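PDB 5J6Q: cell wall binding protein cwp8 from Peptoclostridium difficile, which probably anchors to the bacterial cell wall through three CWB2 modules as part of the S-layer, and carries further Cwp8-specific domains. Local coordinates for residues R269-H272 / K273-D277; K586-K590 / I591-T595. All blocks are in the same frame, centred on the assembly; numbering follows the deposited sequence.

Contact 1: residues R269-H272 / K273-D277; sequences RDLH and KVLTD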
ATOM      1  N   ARG A 269       6.858   8.946  -1.683  1.00 54.01           N
ATOM      2  CA  ARG A 269       8.109   8.603  -2.358  1.00 57.85           C
ATOM      3  C   ARG A 269       8.541   7.200  -1.822  1.00 50.56           C
ATOM      4  O   ARG A 269       8.922   6.318  -2.574  1.00 46.07           O
ATOM      5  CB  ARG A 269       9.215   9.646  -2.013  1.00 63.04           C
ATOM      6  CG  ARG A 269       9.775  10.468  -3.175  1.00 66.04           C
ATOM      7  CD  ARG A 269      10.824  11.468  -2.666  1.00 66.38           C
ATOM      8  NE  ARG A 269      10.183  12.692  -2.182  1.00 75.33           N
ATOM      9  CZ  ARG A 269      10.309  13.160  -0.941  1.00 84.24           C
ATOM     10  NH1 ARG A 269       9.671  14.273  -0.576  1.00 82.14           N
ATOM     11  NH2 ARG A 269      11.076  12.525  -0.059  1.00 82.48           N
ATOM     12  N   ASP A 270       8.453   7.037  -0.505  1.00 45.22           N
ATOM     13  CA  ASP A 270       8.863   5.793   0.170  1.00 49.48           C
ATOM     14  C   ASP A 270       8.046   4.598  -0.312  1.00 46.86           C
ATOM     15  O   ASP A 270       8.606   3.557  -0.767  1.00 43.02           O
ATOM     16  CB  ASP A 270       8.762   6.037   1.679  1.00 47.75           C
ATOM     17  CG  ASP A 270       9.951   6.858   2.121  1.00 54.42           C
ATOM     18  OD1 ASP A 270      10.878   7.045   1.303  1.00 59.94           O
ATOM     19  OD2 ASP A 270       9.965   7.314   3.270  1.00 55.88           O
ATOM     20  N   LEU A 271       6.708   4.798  -0.338  1.00 43.89           N
ATOM     21  CA  LEU A 271       5.811   3.764  -0.827  1.00 41.60           C
ATOM     22  C   LEU A 271       6.116   3.450  -2.246  1.00 42.54           C
ATOM     23  O   LEU A 271       6.089   2.276  -2.680  1.00 44.88           O
ATOM     24  CB  LEU A 271       4.328   4.225  -0.700  1.00 43.55           C
ATOM     25  CG  LEU A 271       3.391   3.349  -1.541  1.00 51.03           C
ATOM     26  CD1 LEU A 271       3.433   1.933  -1.012  1.00 50.52           C
ATOM     27  CD2 LEU A 271       1.940   3.826  -1.464  1.00 51.67           C
ATOM     28  N   HIS A 272       6.388   4.492  -3.047  1.00 49.92           N
ATOM     29  CA  HIS A 272       6.684   4.212  -4.493  1.00 48.09           C
ATOM     30  C   HIS A 272       7.986   3.415  -4.562  1.00 44.63           C
ATOM     31  O   HIS A 272       8.107   2.480  -5.349  1.00 45.73           O
ATOM     32  CB  HIS A 272       6.789   5.524  -5.289  1.00 52.40           C
ATOM     33  CG  HIS A 272       7.078   5.263  -6.730  1.00 69.88           C
ATOM     34  ND1 HIS A 272       6.088   5.265  -7.698  1.00 77.17           N
ATOM     35  CD2 HIS A 272       8.238   4.972  -7.363  1.00 75.57           C
ATOM     36  CE1 HIS A 272       6.659   4.998  -8.866  1.00 79.48           C
ATOM     37  NE2 HIS A 272       7.951   4.811  -8.696  1.00 79.70           N
ATOM     38  N   LYS A 273       8.996   3.782  -3.749  1.00 47.36           N
ATOM     39  CA  LYS A 273      10.246   2.917  -3.650  1.00 48.60           C
ATOM     40  C   LYS A 273       9.911   1.413  -3.357  1.00 50.00           C
ATOM     41  O   LYS A 273      10.400   0.469  -4.062  1.00 45.36           O
ATOM     42  CB  LYS A 273      11.145   3.407  -2.486  1.00 52.27           C
ATOM     43  CG  LYS A 273      11.875   4.704  -2.806  1.00 71.02           C
ATOM     44  CD  LYS A 273      12.654   5.275  -1.612  1.00 78.83           C
ATOM     45  CE  LYS A 273      12.665   6.793  -1.665  1.00 89.26           C
ATOM     46  NZ  LYS A 273      13.049   7.425  -0.364  1.00101.37           N
ATOM     47  N   VAL A 274       8.995   1.159  -2.323  1.00 44.29           N
ATOM     48  CA  VAL A 274       8.670  -0.274  -2.019  1.00 43.00           C
ATOM     49  C   VAL A 274       7.985  -0.925  -3.114  1.00 45.92           C
ATOM     50  O   VAL A 274       8.244  -2.132  -3.469  1.00 43.04           O
ATOM     51  CB  VAL A 274       7.819  -0.298  -0.738  1.00 46.08           C
ATOM     52  CG1 VAL A 274       7.276  -1.696  -0.463  1.00 42.27           C
ATOM     53  CG2 VAL A 274       8.642   0.252   0.404  1.00 42.06           C
ATOM     54  N   LEU A 275       7.077  -0.121  -3.798  1.00 48.02           N
ATOM     55  CA  LEU A 275       6.390  -0.804  -4.929  1.00 43.57           C
ATOM     56  C   LEU A 275       7.343  -1.097  -6.098  1.00 47.75           C
ATOM     57  O   LEU A 275       7.118  -2.080  -6.839  1.00 48.84           O
ATOM     58  CB  LEU A 275       5.193   0.031  -5.358  1.00 44.91           C
ATOM     59  CG  LEU A 275       4.158   0.038  -4.189  1.00 44.50           C
ATOM     60  CD1 LEU A 275       2.942   0.918  -4.490  1.00 44.24           C
ATOM     61  CD2 LEU A 275       3.746  -1.459  -3.984  1.00 36.17           C
ATOM     62  N   THR A 276       8.401  -0.288  -6.255  1.00 49.74           N
ATOM     63  CA  THR A 276       9.374  -0.560  -7.379  1.00 52.23           C
ATOM     64  C   THR A 276       9.982  -1.853  -7.013  1.00 52.50           C
ATOM     65  O   THR A 276      10.103  -2.768  -7.857  1.00 51.30           O
ATOM     66  CB  THR A 276      10.410   0.601  -7.501  1.00 53.99           C
ATOM     67  OG1 THR A 276       9.655   1.804  -7.615  1.00 54.34           O
ATOM     68  CG2 THR A 276      11.344   0.457  -8.727  1.00 62.44           C
ATOM     69  N   ASP A 277      10.370  -1.970  -5.700  1.00 50.68           N
ATOM     70  CA  ASP A 277      10.881  -3.271  -5.265  1.00 51.59           C
ATOM     71  C   ASP A 277       9.906  -4.390  -5.565  1.00 50.85           C
ATOM     72  O   ASP A 277      10.322  -5.421  -6.121  1.00 49.59           O
ATOM     73  CB  ASP A 277      11.216  -3.254  -3.748  1.00 57.60           C
ATOM     74  CG  ASP A 277      12.517  -2.528  -3.501  1.00 64.33           C
ATOM     75  OD1 ASP A 277      13.437  -2.697  -4.311  1.00 65.74           O
ATOM     76  OD2 ASP A 277      12.599  -1.750  -2.498  1.00 65.80           O
TER
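Thr276 returns to His272 one helical turn back and gives the carbonyl of His272 two donors. The backbone N of Thr276 lies 2.9 Å from His272 O, and the hydroxyl OG1 of the same residue donates to His272 O over 2.8 Å. The two come from opposite faces of the carbonyl plane; OG1 sits well above it, 37° out. With OG1 turned back beside its own backbone N (chi1 -54°), the hydroxyl faces the preceding turn. Along the same turn the regular i to i+4 amide bonds run from Lys273 N to Arg269 O, Val274 N to Asp270 O and Leu275 N to Leu271 O.

On another side of the helix, Asp270 and Lys273 run side by side in the same direction. With CG beside the backbone N (chi1 -74°) the lysine chain turns back along the helix, and a slight bend at chi3 goes with the approach of NZ of Lys273 to OD1 of Asp270, a salt bridge of 2.8 Å almost on the C-O line. The other oxygen, OD2, has a long, weak ion pair with Lys266. Arg269 is held from outside, its NH1 by a salt bridge to Glu231 and its NE by the carbonyl of Leu226.

On the buried side, Leu271 CD1 touches Leu275 CD1 at 3.7 Å. Both leucines rest on Phe244 of strand 242-249, while Leu275 and Thr276 also meet Phe220 of strand 217-224. This is an amphipathic helix, 265-280, packed on a mixed four-stranded sheet, with an i to i+3 Asp-Lys ion pair and a threonine hydroxyl bonded to the i-4 carbonyl.

Contact 2: residues K586-K590 / I591-T595; sequences KIAEK and INLFT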
ATOM      1  N   LYS A 586      13.097   2.365  15.195  1.00 27.53           N
ATOM      2  CA  LYS A 586      14.286   2.321  16.065  1.00 31.01           C
ATOM      3  C   LYS A 586      15.215   1.242  15.539  1.00 37.51           C
ATOM      4  O   LYS A 586      16.405   1.499  15.396  1.00 42.74           O
ATOM      5  CB  LYS A 586      13.905   1.984  17.553  1.00 33.53           C
ATOM      6  CG  LYS A 586      14.971   2.399  18.655  1.00 39.47           C
ATOM      7  CD  LYS A 586      15.856   3.663  18.195  1.00 39.37           C
ATOM      8  CE  LYS A 586      15.379   5.001  18.799  1.00 48.42           C
ATOM      9  NZ  LYS A 586      16.073   6.130  18.097  1.00 52.08           N
ATOM     10  N   ILE A 587      14.662   0.041  15.195  1.00 37.78           N
ATOM     11  CA  ILE A 587      15.452  -1.084  14.759  1.00 41.64           C
ATOM     12  C   ILE A 587      16.123  -0.735  13.418  1.00 45.78           C
ATOM     13  O   ILE A 587      17.342  -0.922  13.255  1.00 44.84           O
ATOM     14  CB  ILE A 587      14.581  -2.403  14.673  1.00 41.51           C
ATOM     15  CG1 ILE A 587      14.062  -2.863  16.049  1.00 34.64           C
ATOM     16  CG2 ILE A 587      15.418  -3.514  14.086  1.00 30.44           C
ATOM     17  CD1 ILE A 587      13.056  -3.995  15.889  1.00 38.60           C
ATOM     18  N   ALA A 588      15.323  -0.225  12.448  1.00 43.55           N
ATOM     19  CA  ALA A 588      15.834   0.170  11.162  1.00 43.33           C
ATOM     20  C   ALA A 588      17.049   1.186  11.262  1.00 46.75           C
ATOM     21  O   ALA A 588      18.049   1.082  10.513  1.00 41.18           O
ATOM     22  CB  ALA A 588      14.694   0.810  10.345  1.00 43.28           C
ATOM     23  N   GLU A 589      16.908   2.153  12.140  1.00 45.40           N
ATOM     24  CA  GLU A 589      17.854   3.196  12.389  1.00 48.49           C
ATOM     25  C   GLU A 589      19.197   2.572  12.862  1.00 52.92           C
ATOM     26  O   GLU A 589      20.207   2.804  12.200  1.00 51.66           O
ATOM     27  CB  GLU A 589      17.305   4.172  13.448  1.00 46.68           C
ATOM     28  CG  GLU A 589      18.283   5.286  13.728  1.00 53.06           C
ATOM     29  CD  GLU A 589      17.998   6.085  14.985  1.00 66.41           C
ATOM     30  OE1 GLU A 589      16.863   6.039  15.555  1.00 67.33           O
ATOM     31  OE2 GLU A 589      18.947   6.767  15.425  1.00 71.54           O
ATOM     32  N   LYS A 590      19.190   1.785  13.974  1.00 50.42           N
ATOM     33  CA  LYS A 590      20.377   1.107  14.502  1.00 45.97           C
ATOM     34  C   LYS A 590      21.113   0.223  13.541  1.00 47.75           C
ATOM     35  O   LYS A 590      22.367   0.208  13.558  1.00 48.88           O
ATOM     36  CB  LYS A 590      19.977   0.290  15.711  1.00 45.87           C
ATOM     37  CG  LYS A 590      19.384   1.207  16.785  1.00 33.03           C
ATOM     38  CD  LYS A 590      20.499   1.930  17.574  1.00 39.19           C
ATOM     39  CE  LYS A 590      20.350   3.420  17.391  1.00 52.09           C
ATOM     40  NZ  LYS A 590      20.766   4.174  18.599  1.00 59.02           N
ATOM     41  N   ILE A 591      20.412  -0.544  12.730  1.00 44.50           N
ATOM     42  CA  ILE A 591      21.124  -1.409  11.762  1.00 44.64           C
ATOM     43  C   ILE A 591      21.407  -0.718  10.449  1.00 47.20           C
ATOM     44  O   ILE A 591      21.887  -1.397   9.521  1.00 49.79           O
ATOM     45  CB  ILE A 591      20.336  -2.719  11.486  1.00 47.41           C
ATOM     46  CG1 ILE A 591      19.067  -2.446  10.597  1.00 48.41           C
ATOM     47  CG2 ILE A 591      19.919  -3.328  12.827  1.00 50.14           C
ATOM     48  CD1 ILE A 591      18.118  -3.658  10.499  1.00 45.20           C
ATOM     49  N   ASN A 592      21.118   0.616  10.339  1.00 49.78           N
ATOM     50  CA  ASN A 592      21.365   1.346   9.076  1.00 58.55           C
ATOM     51  C   ASN A 592      20.667   0.722   7.891  1.00 59.22           C
ATOM     52  O   ASN A 592      21.233   0.597   6.805  1.00 58.97           O
ATOM     53  CB  ASN A 592      22.899   1.363   8.735  1.00 66.67           C
ATOM     54  CG  ASN A 592      23.731   2.273   9.594  1.00 67.37           C
ATOM     55  OD1 ASN A 592      24.900   1.951   9.897  1.00 74.52           O
ATOM     56  ND2 ASN A 592      23.280   3.452   9.962  1.00 68.21           N
ATOM     57  N   LEU A 593      19.436   0.333   8.070  1.00 56.13           N
ATOM     58  CA  LEU A 593      18.734  -0.341   7.000  1.00 47.69           C
ATOM     59  C   LEU A 593      18.421   0.536   5.771  1.00 43.17           C
ATOM     60  O   LEU A 593      18.421  -0.002   4.679  1.00 41.23           O
ATOM     61  CB  LEU A 593      17.430  -1.001   7.593  1.00 48.04           C
ATOM     62  CG  LEU A 593      16.571  -1.768   6.649  1.00 45.32           C
ATOM     63  CD1 LEU A 593      17.273  -3.047   6.212  1.00 48.24           C
ATOM     64  CD2 LEU A 593      15.239  -2.027   7.308  1.00 47.23           C
ATOM     65  N   PHE A 594      18.229   1.817   5.889  1.00 45.54           N
ATOM     66  CA  PHE A 594      17.801   2.516   4.682  1.00 59.87           C
ATOM     67  C   PHE A 594      18.818   3.248   3.762  1.00 70.04           C
ATOM     68  O   PHE A 594      19.882   3.714   4.199  1.00 67.96           O
ATOM     69  CB  PHE A 594      16.732   3.521   5.076  1.00 61.62           C
ATOM     70  CG  PHE A 594      15.473   2.778   5.370  1.00 59.53           C
ATOM     71  CD1 PHE A 594      14.895   2.836   6.626  1.00 60.73           C
ATOM     72  CD2 PHE A 594      14.852   2.020   4.390  1.00 56.94           C
ATOM     73  CE1 PHE A 594      13.726   2.160   6.896  1.00 51.27           C
ATOM     74  CE2 PHE A 594      13.682   1.348   4.664  1.00 53.74           C
ATOM     75  CZ  PHE A 594      13.124   1.417   5.911  1.00 47.68           C
ATOM     76  N   THR A 595      18.395   3.349   2.461  1.00 79.23           N
ATOM     77  CA  THR A 595      19.102   4.000   1.347  1.00 90.90           C
ATOM     78  C   THR A 595      20.515   3.436   1.085  1.00 92.68           C
ATOM     79  O   THR A 595      21.409   3.463   1.930  1.00 91.60           O
ATOM     80  CB  THR A 595      19.146   5.532   1.572  1.00 96.09           C
ATOM     81  OG1 THR A 595      19.644   5.811   2.874  1.00100.06           O
ATOM     82  CG2 THR A 595      17.768   6.167   1.454  1.00 99.62           C
TER
HETATM   83  O   HOH W   1      18.447   3.403   8.314  1.00 51.69           O
HETATM   84  O   HOH W   2      20.656   4.878  10.322  1.00 53.10           O
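A left-handed residue, Asn592 (phi 56°), turns the chain out of its helix, and the backbone bonds on the two sides of it reach back by unequal steps. Leu593 N spans five residues to Ala588 O, a nearly straight bond of 2.9 Å lying in the carbonyl plane. Asn592 N takes the inner step to Glu589 O at 3.0 Å, but approaches from high above that carbonyl, 61° out of its plane. The last ordinary helical bond precedes them, from Ile591 N to Ile587 O.

Two waters extend the grip. One donates to Ala588 O and accepts from Phe594 N, while the other donates to Glu589 O and accepts from Asn592 ND2, tying the asparagine amide to the helix end.

Apolar groups gather around Ala588, whose CB meets CE1 of Phe594 at 3.8 Å and CD2 of Leu593 at 4.2 Å. The same Leu593 CD2 lies 4.3 Å above one face of the Phe594 ring, toward its rim. Leu593 continues inward onto Leu572 and Val286, in strands 572-575 and 286-289. Ile591 CG1, wedged between its backbone N and carbonyl carbon (chi1 73°), lies over Ile587 O, and the side chain packs on Val562 of helix 556-565. The paired 6→1 and 5→2 bonds about a positive-phi residue define a Schellman motif, here ending helix 581-590.

Contact 1 comes first along the chain, within helix 265-280; contact 2 follows more than 300 residues later, at the end of helix 581-590 and in the C-terminal tail. Their centres are about 17 Å apart and their nearest atoms about 5 Å, without touching. Helix 265-280 covers the mixed sheet that includes strands 217-224 and 242-249, whereas contact 2 packs on strands 286-289 and 572-575 of a parallel sheet. Strand 286-289 follows soon after helix 265-280, and Phe594 also touches Ile199. The C-terminus thus returns to the junction between the Cwp8 domain 3 region and the cell-wall-binding part.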